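Local coordinates for RNA-binding protein RMD9, mitochondrial (Saccharomyces cerevisiae S288C, PDB 7A9X) that binds the motif 5'-AAUAA[U/C]AUUCUU-3' in the 3'-UTR of mitochondrial mRNAs and takes part in their processing or stability, at residues Ile317-Val320 with Ser321-Asn324; Glu301-Phe304 with Asp305-Ile308; His339-Arg342 with Ile343-Ala347; Leu288-Ile291 with Gly292-Asn296. All blocks are in the same frame, centred on the assembly; numbering follows the deposited sequence.

How the interactions relate
In chain order the contacts run interaction 4, 2, 1, 3. They follow in series, without nesting or crossing, and each joins neighbouring turns of one continuous stretch instead of closing a long loop. Interaction 4 ends helix 281-292 and leads into helix 297-308, whose last turns make up interaction 2; Ile-291 packs on Ile-307 there. Interaction 1 begins helix 320-334, where Thr-322 lies against Leu-288 and Ile-291, while Leu-318 reaches Phe-304, Ile-307 and Ala-347. Interaction 3, on helix 337-351, meets interaction 2 through His-339 and Glu-301. Interactions 3 and 4 do not touch, but interactions 1 and 2 link them across adjoining PPR repeats.

Interaction 1. Residues Ile317-Val320 with Ser321-Asn324; sequences ILQV and STVN. With nucleotides of chain B.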
loop_
_atom_site.group_PDB
_atom_site.type_symbol
_atom_site.label_atom_id
_atom_site.label_comp_id
_atom_site.label_asym_id
_atom_site.label_seq_id
_atom_site.Cartn_x
_atom_site.Cartn_y
_atom_site.Cartn_z
ATOM N N ILE A 317 -9.769 3.508 -14.415
ATOM C CA ILE A 317 -9.950 2.695 -13.222
ATOM C C ILE A 317 -10.362 3.606 -12.077
ATOM O O ILE A 317 -9.954 4.771 -12.000
ATOM C CB ILE A 317 -8.663 1.915 -12.886
ATOM C CG1 ILE A 317 -7.519 2.885 -12.573
ATOM C CG2 ILE A 317 -8.282 1.003 -14.041
ATOM C CD1 ILE A 317 -6.235 2.211 -12.138
ATOM N N LEU A 318 -11.201 3.083 -11.185
ATOM C CA LEU A 318 -11.532 3.783 -9.947
ATOM C C LEU A 318 -10.468 3.405 -8.922
ATOM O O LEU A 318 -10.672 2.565 -8.043
ATOM C CB LEU A 318 -12.936 3.423 -9.479
ATOM C CG LEU A 318 -13.504 4.292 -8.355
ATOM C CD1 LEU A 318 -13.709 5.723 -8.832
ATOM C CD2 LEU A 318 -14.799 3.715 -7.807
ATOM N N GLN A 319 -9.297 4.027 -9.069
ATOM C CA GLN A 319 -8.139 3.696 -8.244
ATOM C C GLN A 319 -8.464 3.922 -6.774
ATOM O O GLN A 319 -8.815 5.038 -6.375
ATOM C CB GLN A 319 -6.939 4.540 -8.670
ATOM C CG GLN A 319 -5.588 3.966 -8.273
ATOM C CD GLN A 319 -4.426 4.874 -8.653
ATOM O OE1 GLN A 319 -3.411 4.413 -9.175
ATOM N NE2 GLN A 319 -4.569 6.167 -8.380
ATOM N N VAL A 320 -8.349 2.861 -5.969
ATOM C CA VAL A 320 -8.831 2.931 -4.593
ATOM C C VAL A 320 -8.038 3.949 -3.782
ATOM O O VAL A 320 -8.591 4.597 -2.887
ATOM C CB VAL A 320 -8.818 1.534 -3.938
ATOM C CG1 VAL A 320 -7.401 1.087 -3.606
ATOM C CG2 VAL A 320 -9.692 1.525 -2.691
ATOM N N SER A 321 -6.747 4.125 -4.084
ATOM C CA SER A 321 -5.974 5.170 -3.419
ATOM C C SER A 321 -6.590 6.541 -3.666
ATOM O O SER A 321 -6.649 7.379 -2.760
ATOM C CB SER A 321 -4.523 5.137 -3.898
ATOM O OG SER A 321 -4.447 5.239 -5.310
ATOM N N THR A 322 -7.061 6.778 -4.892
ATOM C CA THR A 322 -7.750 8.022 -5.211
ATOM C C THR A 322 -9.067 8.135 -4.453
ATOM O O THR A 322 -9.422 9.216 -3.966
ATOM C CB THR A 322 -7.992 8.102 -6.717
ATOM O OG1 THR A 322 -6.748 7.938 -7.410
ATOM C CG2 THR A 322 -8.606 9.434 -7.088
ATOM N N VAL A 323 -9.804 7.028 -4.343
ATOM C CA VAL A 323 -11.069 7.046 -3.615
ATOM C C VAL A 323 -10.829 7.276 -2.127
ATOM O O VAL A 323 -11.535 8.066 -1.486
ATOM C CB VAL A 323 -11.846 5.744 -3.874
ATOM C CG1 VAL A 323 -13.177 5.760 -3.148
ATOM C CG2 VAL A 323 -12.055 5.553 -5.363
ATOM N N ASN A 324 -9.828 6.598 -1.556
ATOM C CA ASN A 324 -9.525 6.764 -0.136
ATOM C C ASN A 324 -9.179 8.209 0.193
ATOM O O ASN A 324 -9.645 8.754 1.202
ATOM C CB ASN A 324 -8.372 5.843 0.271
ATOM C CG ASN A 324 -8.739 4.377 0.199
ATOM O OD1 ASN A 324 -9.912 4.011 0.285
ATOM N ND2 ASN A 324 -7.731 3.524 0.048
ATOM P P A B 7 -0.490 1.192 -7.880
ATOM O OP1 A B 7 0.026 2.582 -7.803
ATOM O OP2 A B 7 0.435 0.057 -7.617
ATOM O "O5'" A B 7 -1.725 1.046 -6.890
ATOM C "C5'" A B 7 -2.348 2.178 -6.289
ATOM C "C4'" A B 7 -3.563 1.774 -5.486
ATOM O "O4'" A B 7 -4.685 1.575 -6.388
ATOM C "C3'" A B 7 -3.417 0.468 -4.709
ATOM O "O3'" A B 7 -4.244 0.516 -3.547
ATOM C "C2'" A B 7 -3.989 -0.553 -5.683
ATOM O "O2'" A B 7 -4.418 -1.761 -5.093
ATOM C "C1'" A B 7 -5.142 0.235 -6.295
ATOM N N9 A B 7 -5.522 -0.210 -7.637
ATOM C C8 A B 7 -4.686 -0.622 -8.644
ATOM N N7 A B 7 -5.317 -0.964 -9.740
ATOM C C5 A B 7 -6.657 -0.764 -9.431
ATOM C C6 A B 7 -7.838 -0.943 -10.174
ATOM N N6 A B 7 -7.865 -1.384 -11.433
ATOM N N1 A B 7 -9.009 -0.648 -9.569
ATOM C C2 A B 7 -8.986 -0.205 -8.306
ATOM N N3 A B 7 -7.944 0.003 -7.507
ATOM C C4 A B 7 -6.797 -0.299 -8.137
ATOM P P A B 6 -0.054 5.079 -12.986
ATOM O OP1 A B 6 -0.291 5.936 -11.796
ATOM O OP2 A B 6 1.317 4.966 -13.544
ATOM O "O5'" A B 6 -0.546 3.597 -12.676
ATOM C "C5'" A B 6 -1.833 3.333 -12.125
ATOM C "C4'" A B 6 -1.858 2.004 -11.407
ATOM O "O4'" A B 6 -1.749 0.934 -12.388
ATOM C "C3'" A B 6 -0.711 1.795 -10.423
ATOM O "O3'" A B 6 -1.144 0.986 -9.334
ATOM C "C2'" A B 6 0.310 1.029 -11.258
ATOM O "O2'" A B 6 1.238 0.262 -10.522
ATOM C "C1'" A B 6 -0.592 0.158 -12.126
ATOM N N9 A B 6 0.030 -0.191 -13.400
ATOM C C8 A B 6 0.318 0.662 -14.435
ATOM N N7 A B 6 0.897 0.074 -15.450
ATOM C C5 A B 6 1.004 -1.248 -15.050
ATOM C C6 A B 6 1.532 -2.380 -15.686
ATOM N N6 A B 6 2.071 -2.347 -16.906
ATOM N N1 A B 6 1.488 -3.552 -15.018
ATOM C C2 A B 6 0.945 -3.577 -13.794
ATOM N N3 A B 6 0.416 -2.580 -13.091
ATOM C C4 A B 6 0.476 -1.430 -13.787
ATOM P P C B 8 -3.649 1.013 -2.139
ATOM O OP1 C B 8 -4.413 0.328 -1.066
ATOM O OP2 C B 8 -3.570 2.496 -2.150
ATOM O "O5'" C B 8 -2.151 0.474 -2.150
ATOM C "C5'" C B 8 -1.846 -0.879 -1.836
ATOM C "C4'" C B 8 -0.549 -0.975 -1.074
ATOM O "O4'" C B 8 0.563 -0.665 -1.962
ATOM C "C3'" C B 8 -0.431 -0.022 0.119
ATOM O "O3'" C B 8 0.178 -0.679 1.229
ATOM C "C2'" C B 8 0.486 1.082 -0.401
ATOM O "O2'" C B 8 1.235 1.745 0.595
ATOM C "C1'" C B 8 1.386 0.317 -1.365
ATOM N N1 C B 8 1.957 1.172 -2.415
ATOM C C2 C B 8 3.347 1.247 -2.567
ATOM O O2 C B 8 4.079 0.563 -1.839
ATOM N N3 C B 8 3.860 2.059 -3.520
ATOM C C4 C B 8 3.051 2.785 -4.292
ATOM N N4 C B 8 3.607 3.569 -5.219
ATOM C C5 C B 8 1.635 2.737 -4.149
ATOM C C6 C B 8 1.137 1.931 -3.203
#
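Gln-319 and Thr-322 join the N-terminal turn of helix 320-334 to the loop before it, a local contact against the bound RNA. Gln-319 occupies the N-cap position, but its long side chain serves the flank of the turn. NE2 donates to Thr-322 OG1 over 3.0 Å, with OG1 lying in the plane of the Gln-319 amide, and the two side chains cross nearly at right angles. With CG anti to the backbone N (chi1 -159°) and the chain extended beyond it, the amide runs between helix and RNA: CG comes within 3.2 Å of O4' of A7 of chain B, and OE1 faces the ribose carbon C5' of A6 of chain B at 3.5 Å. An alanine in place of Gln-319 is likely to leave Thr-322 OG1 without this donor and open a gap beside the sugars. The backbone carbonyl of Gln-319 accepts Val-323 N, the first regular bond of the helix. In pentatricopeptide repeat proteins, stacked helical hairpins present helix starts such as this one to single-stranded RNA. Accordingly, the slim, branched Val-320 fits with CG1 3.2 Å from O3' of A7 of chain B, and Ser-321 CB lies near OP2 of C8 of chain B. Turned inward, Leu-318 sets CG 3.6 Å from Val-323 CG2, and neighbouring helices continue this apolar patch through Phe-350 and Phe-304.

Interaction 2. Residues Glu301-Phe304 with Asp305-Ile308; sequences ESFF and DKII
Glu-301 accepts Asp-305 N at its backbone oxygen, and a water brings its side chain into the same pairing. That water donates to Glu-301 OE2 and, over 2.6 Å, to Asp-305 OD1, so its two hydrogens bridge two acidic groups whose nearest oxygens, Glu-301 OE2 and Asp-305 OD2, stand 4.4 Å apart. Glu-301 is extended, with CG anti to the backbone N (chi1 178°), and its OE1 has its partner in His-339 of helix 337-351. Ser-302 takes Lys-306 N on its carbonyl at 3.0 Å and turns its hydroxyl back to Leu-299 O. One residue on, the Phe-303 ring has the ammonium NZ of the extended Lys-306 chain over one face, 4.5 Å from the centroid, a cation-pi contact only 16° off the normal. Phe-303 also stacks with Phe-290, as suits an inward residue of helix 297-308, which packs against helix 281-292 in the antiparallel hairpin manner of a PPR repeat. Phe-304 has two neighbours of different kinds. Ile-308 CG1 lies over a face, 4.0 Å from the centroid and offset toward the rim, whereas Asp-305 OD1 sits at the edge, 3.7 Å from CD2, where the weakly positive ring hydrogens suit it. With a serine in place of Phe-304, Ile-308 would probably lose the ring it rests on, opening a gap toward Ile-343 and Leu-318. On the backbone, Phe-304 O accepts Ile-308 N and, weakly, Ile-307 N as the helix nears its end.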
loop_
_atom_site.group_PDB
_atom_site.type_symbol
_atom_site.label_atom_id
_atom_site.label_comp_id
_atom_site.label_asym_id
_atom_site.label_seq_id
_atom_site.Cartn_x
_atom_site.Cartn_y
_atom_site.Cartn_z
ATOM N N GLU A 301 -16.123 15.525 -6.639
ATOM C CA GLU A 301 -17.228 14.581 -6.767
ATOM C C GLU A 301 -17.760 14.521 -8.193
ATOM O O GLU A 301 -18.207 13.457 -8.638
ATOM C CB GLU A 301 -18.353 14.936 -5.792
ATOM C CG GLU A 301 -19.567 14.026 -5.903
ATOM C CD GLU A 301 -20.327 13.906 -4.601
ATOM O OE1 GLU A 301 -19.822 14.387 -3.565
ATOM O OE2 GLU A 301 -21.432 13.327 -4.614
ATOM N N SER A 302 -17.727 15.639 -8.922
ATOM C CA SER A 302 -18.173 15.614 -10.312
ATOM C C SER A 302 -17.305 14.673 -11.138
ATOM O O SER A 302 -17.818 13.844 -11.899
ATOM C CB SER A 302 -18.167 17.027 -10.896
ATOM O OG SER A 302 -16.890 17.625 -10.784
ATOM N N PHE A 303 -15.982 14.772 -10.983
ATOM C CA PHE A 303 -15.091 13.847 -11.671
ATOM C C PHE A 303 -15.265 12.420 -11.169
ATOM O O PHE A 303 -15.086 11.468 -11.940
ATOM C CB PHE A 303 -13.640 14.297 -11.511
ATOM C CG PHE A 303 -13.200 15.288 -12.549
ATOM C CD1 PHE A 303 -13.489 16.637 -12.409
ATOM C CD2 PHE A 303 -12.504 14.867 -13.670
ATOM C CE1 PHE A 303 -13.088 17.548 -13.366
ATOM C CE2 PHE A 303 -12.100 15.772 -14.632
ATOM C CZ PHE A 303 -12.392 17.115 -14.481
ATOM N N PHE A 304 -15.611 12.252 -9.891
ATOM C CA PHE A 304 -15.887 10.918 -9.369
ATOM C C PHE A 304 -17.132 10.324 -10.018
ATOM O O PHE A 304 -17.163 9.129 -10.335
ATOM C CB PHE A 304 -16.040 10.974 -7.848
ATOM C CG PHE A 304 -16.490 9.679 -7.231
ATOM C CD1 PHE A 304 -15.574 8.683 -6.934
ATOM C CD2 PHE A 304 -17.829 9.463 -6.936
ATOM C CE1 PHE A 304 -15.985 7.493 -6.362
ATOM C CE2 PHE A 304 -18.247 8.277 -6.365
ATOM C CZ PHE A 304 -17.323 7.289 -6.077
ATOM N N ASP A 305 -18.166 11.144 -10.221
ATOM C CA ASP A 305 -19.369 10.664 -10.891
ATOM C C ASP A 305 -19.106 10.351 -12.356
ATOM O O ASP A 305 -19.752 9.463 -12.925
ATOM C CB ASP A 305 -20.493 11.695 -10.766
ATOM C CG ASP A 305 -20.883 11.963 -9.324
ATOM O OD1 ASP A 305 -20.791 11.033 -8.496
ATOM O OD2 ASP A 305 -21.285 13.107 -9.020
ATOM N N LYS A 306 -18.166 11.065 -12.984
ATOM C CA LYS A 306 -17.828 10.790 -14.374
ATOM C C LYS A 306 -17.266 9.387 -14.560
ATOM O O LYS A 306 -17.414 8.809 -15.642
ATOM C CB LYS A 306 -16.839 11.840 -14.888
ATOM C CG LYS A 306 -17.445 13.229 -15.008
ATOM C CD LYS A 306 -16.463 14.241 -15.574
ATOM C CE LYS A 306 -17.150 15.578 -15.818
ATOM N NZ LYS A 306 -16.238 16.577 -16.438
ATOM N N ILE A 307 -16.636 8.824 -13.529
ATOM C CA ILE A 307 -16.217 7.428 -13.590
ATOM C C ILE A 307 -17.390 6.505 -13.292
ATOM O O ILE A 307 -17.584 5.490 -13.971
ATOM C CB ILE A 307 -15.044 7.182 -12.624
ATOM C CG1 ILE A 307 -13.870 8.099 -12.967
ATOM C CG2 ILE A 307 -14.613 5.723 -12.668
ATOM C CD1 ILE A 307 -12.649 7.867 -12.105
ATOM N N ILE A 308 -18.193 6.844 -12.278
ATOM C CA ILE A 308 -19.319 5.998 -11.891
ATOM C C ILE A 308 -20.331 5.899 -13.025
ATOM O O ILE A 308 -20.840 4.813 -13.330
ATOM C CB ILE A 308 -19.967 6.532 -10.599
ATOM C CG1 ILE A 308 -18.949 6.560 -9.453
ATOM C CG2 ILE A 308 -21.188 5.702 -10.226
ATOM C CD1 ILE A 308 -18.431 5.195 -9.039
HETATM O O HOH W 1 -21.593 10.857 -6.037
#

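Interaction 3. Residues His339-Arg342 with Ile343-Ala347; sequences HVYR and IWEKA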
loop_
_atom_site.group_PDB
_atom_site.type_symbol
_atom_site.label_atom_id
_atom_site.label_comp_id
_atom_site.label_asym_id
_atom_site.label_seq_id
_atom_site.Cartn_x
_atom_site.Cartn_y
_atom_site.Cartn_z
ATOM N N HIS A 339 -22.175 11.811 3.742
ATOM C CA HIS A 339 -21.481 12.067 2.484
ATOM C C HIS A 339 -20.388 11.031 2.245
ATOM O O HIS A 339 -20.229 10.537 1.124
ATOM C CB HIS A 339 -20.899 13.479 2.480
ATOM C CG HIS A 339 -20.492 13.957 1.120
ATOM N ND1 HIS A 339 -19.857 15.163 0.911
ATOM C CD2 HIS A 339 -20.637 13.393 -0.103
ATOM C CE1 HIS A 339 -19.627 15.318 -0.380
ATOM N NE2 HIS A 339 -20.091 14.259 -1.017
ATOM N N VAL A 340 -19.629 10.694 3.289
ATOM C CA VAL A 340 -18.639 9.627 3.186
ATOM C C VAL A 340 -19.320 8.297 2.891
ATOM O O VAL A 340 -18.828 7.495 2.087
ATOM C CB VAL A 340 -17.803 9.561 4.478
ATOM C CG1 VAL A 340 -16.879 8.352 4.465
ATOM C CG2 VAL A 340 -17.004 10.837 4.659
ATOM N N TYR A 341 -20.468 8.048 3.525
ATOM C CA TYR A 341 -21.169 6.783 3.340
ATOM C C TYR A 341 -21.738 6.663 1.931
ATOM O O TYR A 341 -21.734 5.574 1.345
ATOM C CB TYR A 341 -22.271 6.648 4.391
ATOM C CG TYR A 341 -23.051 5.354 4.330
ATOM C CD1 TYR A 341 -22.412 4.127 4.439
ATOM C CD2 TYR A 341 -24.429 5.362 4.186
ATOM C CE1 TYR A 341 -23.125 2.943 4.391
ATOM C CE2 TYR A 341 -25.151 4.185 4.139
ATOM C CZ TYR A 341 -24.495 2.978 4.243
ATOM O OH TYR A 341 -25.213 1.805 4.195
ATOM N N ARG A 342 -22.219 7.772 1.364
ATOM C CA ARG A 342 -22.784 7.727 0.019
ATOM C C ARG A 342 -21.710 7.466 -1.030
ATOM O O ARG A 342 -21.941 6.723 -1.991
ATOM C CB ARG A 342 -23.532 9.027 -0.284
ATOM C CG ARG A 342 -24.877 9.136 0.422
ATOM C CD ARG A 342 -25.663 10.369 -0.014
ATOM N NE ARG A 342 -25.222 11.587 0.663
ATOM C CZ ARG A 342 -24.386 12.477 0.138
ATOM N NH1 ARG A 342 -24.046 13.557 0.832
ATOM N NH2 ARG A 342 -23.892 12.293 -1.080
ATOM N N ILE A 343 -20.530 8.068 -0.870
ATOM C CA ILE A 343 -19.449 7.825 -1.820
ATOM C C ILE A 343 -18.945 6.393 -1.696
ATOM O O ILE A 343 -18.663 5.727 -2.701
ATOM C CB ILE A 343 -18.317 8.849 -1.620
ATOM C CG1 ILE A 343 -18.829 10.270 -1.876
ATOM C CG2 ILE A 343 -17.137 8.528 -2.530
ATOM C CD1 ILE A 343 -19.388 10.479 -3.271
ATOM N N TRP A 344 -18.837 5.892 -0.463
ATOM C CA TRP A 344 -18.412 4.513 -0.253
ATOM C C TRP A 344 -19.384 3.530 -0.893
ATOM O O TRP A 344 -18.966 2.516 -1.463
ATOM C CB TRP A 344 -18.274 4.235 1.243
ATOM C CG TRP A 344 -17.944 2.813 1.566
ATOM C CD1 TRP A 344 -16.713 2.228 1.535
ATOM C CD2 TRP A 344 -18.863 1.795 1.979
ATOM N NE1 TRP A 344 -16.807 0.906 1.903
ATOM C CE2 TRP A 344 -18.117 0.616 2.179
ATOM C CE3 TRP A 344 -20.245 1.766 2.198
ATOM C CZ2 TRP A 344 -18.705 -0.580 2.588
ATOM C CZ3 TRP A 344 -20.828 0.578 2.604
ATOM C CH2 TRP A 344 -20.057 -0.579 2.794
ATOM N N GLU A 345 -20.688 3.816 -0.812
ATOM C CA GLU A 345 -21.676 2.939 -1.433
ATOM C C GLU A 345 -21.501 2.892 -2.944
ATOM O O GLU A 345 -21.587 1.820 -3.554
ATOM C CB GLU A 345 -23.092 3.393 -1.078
ATOM C CG GLU A 345 -23.608 2.889 0.257
ATOM C CD GLU A 345 -25.054 3.280 0.497
ATOM O OE1 GLU A 345 -25.490 4.308 -0.062
ATOM O OE2 GLU A 345 -25.755 2.555 1.236
ATOM N N LYS A 346 -21.256 4.048 -3.568
ATOM C CA LYS A 346 -21.057 4.073 -5.013
ATOM C C LYS A 346 -19.776 3.349 -5.407
ATOM O O LYS A 346 -19.731 2.675 -6.441
ATOM C CB LYS A 346 -21.042 5.517 -5.517
ATOM C CG LYS A 346 -22.382 6.226 -5.400
ATOM C CD LYS A 346 -22.339 7.602 -6.038
ATOM C CE LYS A 346 -23.701 8.272 -5.987
ATOM N NZ LYS A 346 -23.708 9.567 -6.723
ATOM N N ALA A 347 -18.725 3.472 -4.593
ATOM C CA ALA A 347 -17.478 2.779 -4.901
ATOM C C ALA A 347 -17.642 1.267 -4.784
ATOM O O ALA A 347 -17.128 0.515 -5.620
ATOM C CB ALA A 347 -16.363 3.274 -3.984
#
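The Tyr-341 ring carries Glu-345 over one face, with CG 4.2 Å from the centroid, a CH-pi contact between residues one helical turn apart. The carboxylate follows it above the ring, its plane turned 39° from the ring's, and OE2 comes within 3.3 Å of Tyr-341 CZ. At its rim the same ring meets Trp-344. The pair lies rim to rim, with neither over the other's face: Tyr-341 CE1 is 3.8 Å from Trp-344 CZ3, and the planes differ by 20°. Both residues put CG anti to the backbone N (Trp-344 chi1 175°), which sends the two aromatic groups out along one flank. The indole goes on to stack with Phe-367, while NE1 donates to Asn-364 OD1, giving this buried polar atom a partner. The Arg-342 guanidinium has His-339 CA over a face, 3.4 Å above its plane and displaced toward the rim. One residue on from Arg-342, Ile-343 CG1 runs alongside His-339, pointing the same way, 4.0 Å from CD2, and the branched side chain packs between helices 297-308 and 320-334. Bonds from Ile-343 N to His-339 O and from Glu-345 N to Tyr-341 O keep the turns in step. In PPR5, helix 337-351 is packed by helices 297-308, 320-334, 357-374 and 379-396, which suits large residues such as Ile-343 and Trp-344 on its buried sides. His-339 is buried with both ring nitrogens bonded, ND1 to Gln-334 and NE2 to Glu-301; two acceptors would favour a doubly protonated, positively charged ring.

Interaction 4. Residues Leu288-Ile291 with Gly292-Asn296; sequences LSFI and GDSKN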
loop_
_atom_site.group_PDB
_atom_site.type_symbol
_atom_site.label_atom_id
_atom_site.label_comp_id
_atom_site.label_asym_id
_atom_site.label_seq_id
_atom_site.Cartn_x
_atom_site.Cartn_y
_atom_site.Cartn_z
ATOM N N LEU A 288 -7.933 11.335 -12.167
ATOM C CA LEU A 288 -7.855 10.879 -10.783
ATOM C C LEU A 288 -7.314 11.966 -9.863
ATOM O O LEU A 288 -7.689 12.023 -8.687
ATOM C CB LEU A 288 -6.986 9.623 -10.686
ATOM C CG LEU A 288 -7.534 8.362 -11.354
ATOM C CD1 LEU A 288 -6.540 7.218 -11.229
ATOM C CD2 LEU A 288 -8.878 7.975 -10.757
ATOM N N SER A 289 -6.439 12.836 -10.374
ATOM C CA SER A 289 -5.937 13.937 -9.560
ATOM C C SER A 289 -7.060 14.893 -9.167
ATOM O O SER A 289 -7.079 15.407 -8.042
ATOM C CB SER A 289 -4.827 14.678 -10.305
ATOM O OG SER A 289 -4.246 15.677 -9.486
ATOM N N PHE A 290 -8.014 15.136 -10.074
ATOM C CA PHE A 290 -9.157 15.976 -9.723
ATOM C C PHE A 290 -9.983 15.359 -8.605
ATOM O O PHE A 290 -10.609 16.082 -7.821
ATOM C CB PHE A 290 -10.046 16.222 -10.945
ATOM C CG PHE A 290 -9.538 17.289 -11.869
ATOM C CD1 PHE A 290 -9.667 18.631 -11.540
ATOM C CD2 PHE A 290 -8.952 16.953 -13.078
ATOM C CE1 PHE A 290 -9.206 19.618 -12.395
ATOM C CE2 PHE A 290 -8.488 17.936 -13.937
ATOM C CZ PHE A 290 -8.617 19.269 -13.596
ATOM N N ILE A 291 -9.997 14.030 -8.514
ATOM C CA ILE A 291 -10.816 13.355 -7.516
ATOM C C ILE A 291 -10.126 13.355 -6.160
ATOM O O ILE A 291 -10.731 13.703 -5.139
ATOM C CB ILE A 291 -11.138 11.924 -7.981
ATOM C CG1 ILE A 291 -11.943 11.961 -9.280
ATOM C CG2 ILE A 291 -11.879 11.154 -6.894
ATOM C CD1 ILE A 291 -12.266 10.591 -9.823
ATOM N N GLY A 292 -8.853 12.971 -6.127
ATOM C CA GLY A 292 -8.163 12.760 -4.870
ATOM C C GLY A 292 -7.344 13.931 -4.364
ATOM O O GLY A 292 -6.922 13.930 -3.203
ATOM N N ASP A 293 -7.108 14.938 -5.208
ATOM C CA ASP A 293 -6.263 16.062 -4.827
ATOM C C ASP A 293 -6.974 17.405 -4.776
ATOM O O ASP A 293 -6.426 18.344 -4.186
ATOM C CB ASP A 293 -5.064 16.181 -5.779
ATOM C CG ASP A 293 -4.131 14.999 -5.684
ATOM O OD1 ASP A 293 -3.977 14.458 -4.569
ATOM O OD2 ASP A 293 -3.557 14.605 -6.720
ATOM N N SER A 294 -8.158 17.534 -5.369
ATOM C CA SER A 294 -8.869 18.806 -5.346
ATOM C C SER A 294 -9.464 19.039 -3.964
ATOM O O SER A 294 -10.258 18.227 -3.475
ATOM C CB SER A 294 -9.965 18.833 -6.412
ATOM O OG SER A 294 -9.421 18.665 -7.710
ATOM N N LYS A 295 -9.070 20.147 -3.331
ATOM C CA LYS A 295 -9.679 20.524 -2.064
ATOM C C LYS A 295 -11.125 20.964 -2.241
ATOM O O LYS A 295 -11.894 20.917 -1.274
ATOM C CB LYS A 295 -8.862 21.630 -1.389
ATOM C CG LYS A 295 -8.208 21.200 -0.086
ATOM C CD LYS A 295 -7.412 19.918 -0.269
ATOM C CE LYS A 295 -6.820 19.444 1.048
ATOM N NZ LYS A 295 -5.967 18.235 0.868
ATOM N N ASN A 296 -11.512 21.393 -3.441
ATOM C CA ASN A 296 -12.912 21.691 -3.736
ATOM C C ASN A 296 -13.639 20.371 -3.948
ATOM O O ASN A 296 -13.515 19.736 -4.998
ATOM C CB ASN A 296 -13.034 22.597 -4.952
ATOM C CG ASN A 296 -14.479 22.812 -5.366
ATOM O OD1 ASN A 296 -14.819 22.732 -6.542
ATOM N ND2 ASN A 296 -15.341 23.079 -4.390
HETATM O O HOH W 2 -10.254 15.302 -2.713
#
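Gly-292 closes the last regular turn of helix 281-292: its N donates to Leu-288 O over 3.0 Å in a nearly straight bond, 163° at the hydrogen. Its own carbonyl is taken by Ser-325 OG of helix 320-334, and a glycine adds no side chain to this buried turn. Asp-293 is held to Ser-289 twice. Its backbone N reaches Ser-289 O at 2.9 Å, and its OD2 accepts the Ser-289 hydroxyl at 3.0 Å, through the lone pair pointing away from the other carboxylate oxygen. Ser-289 has OG anti to its own N (chi1 -175°), which carries the hydroxyl along the helix, and the short aspartate, one turn on, brings OD2 to it. OD1 has a long, weak ion pair with Lys-257. The stretch is the turn between the two helices of the PPR4 repeat, the bend that makes a helical hairpin, and by Ser-294 the backbone is extended. The Ser-294 hydroxyl donates to Phe-290 O at 2.8 Å, arriving from the side at 110° to the C=O bond and standing in for the backbone N-H that Ser-294 would give this carbonyl if the helix went on. A serine suits this: one small donor satisfies a buried carbonyl beside the Phe-290 ring. Water bridges the turn as well, donating to Ile-291 O and, at 3.0 Å, to Ser-294 O. Two residues on, Asn-296 is the N-cap of helix 297-308, its OD1 accepting Leu-299 N.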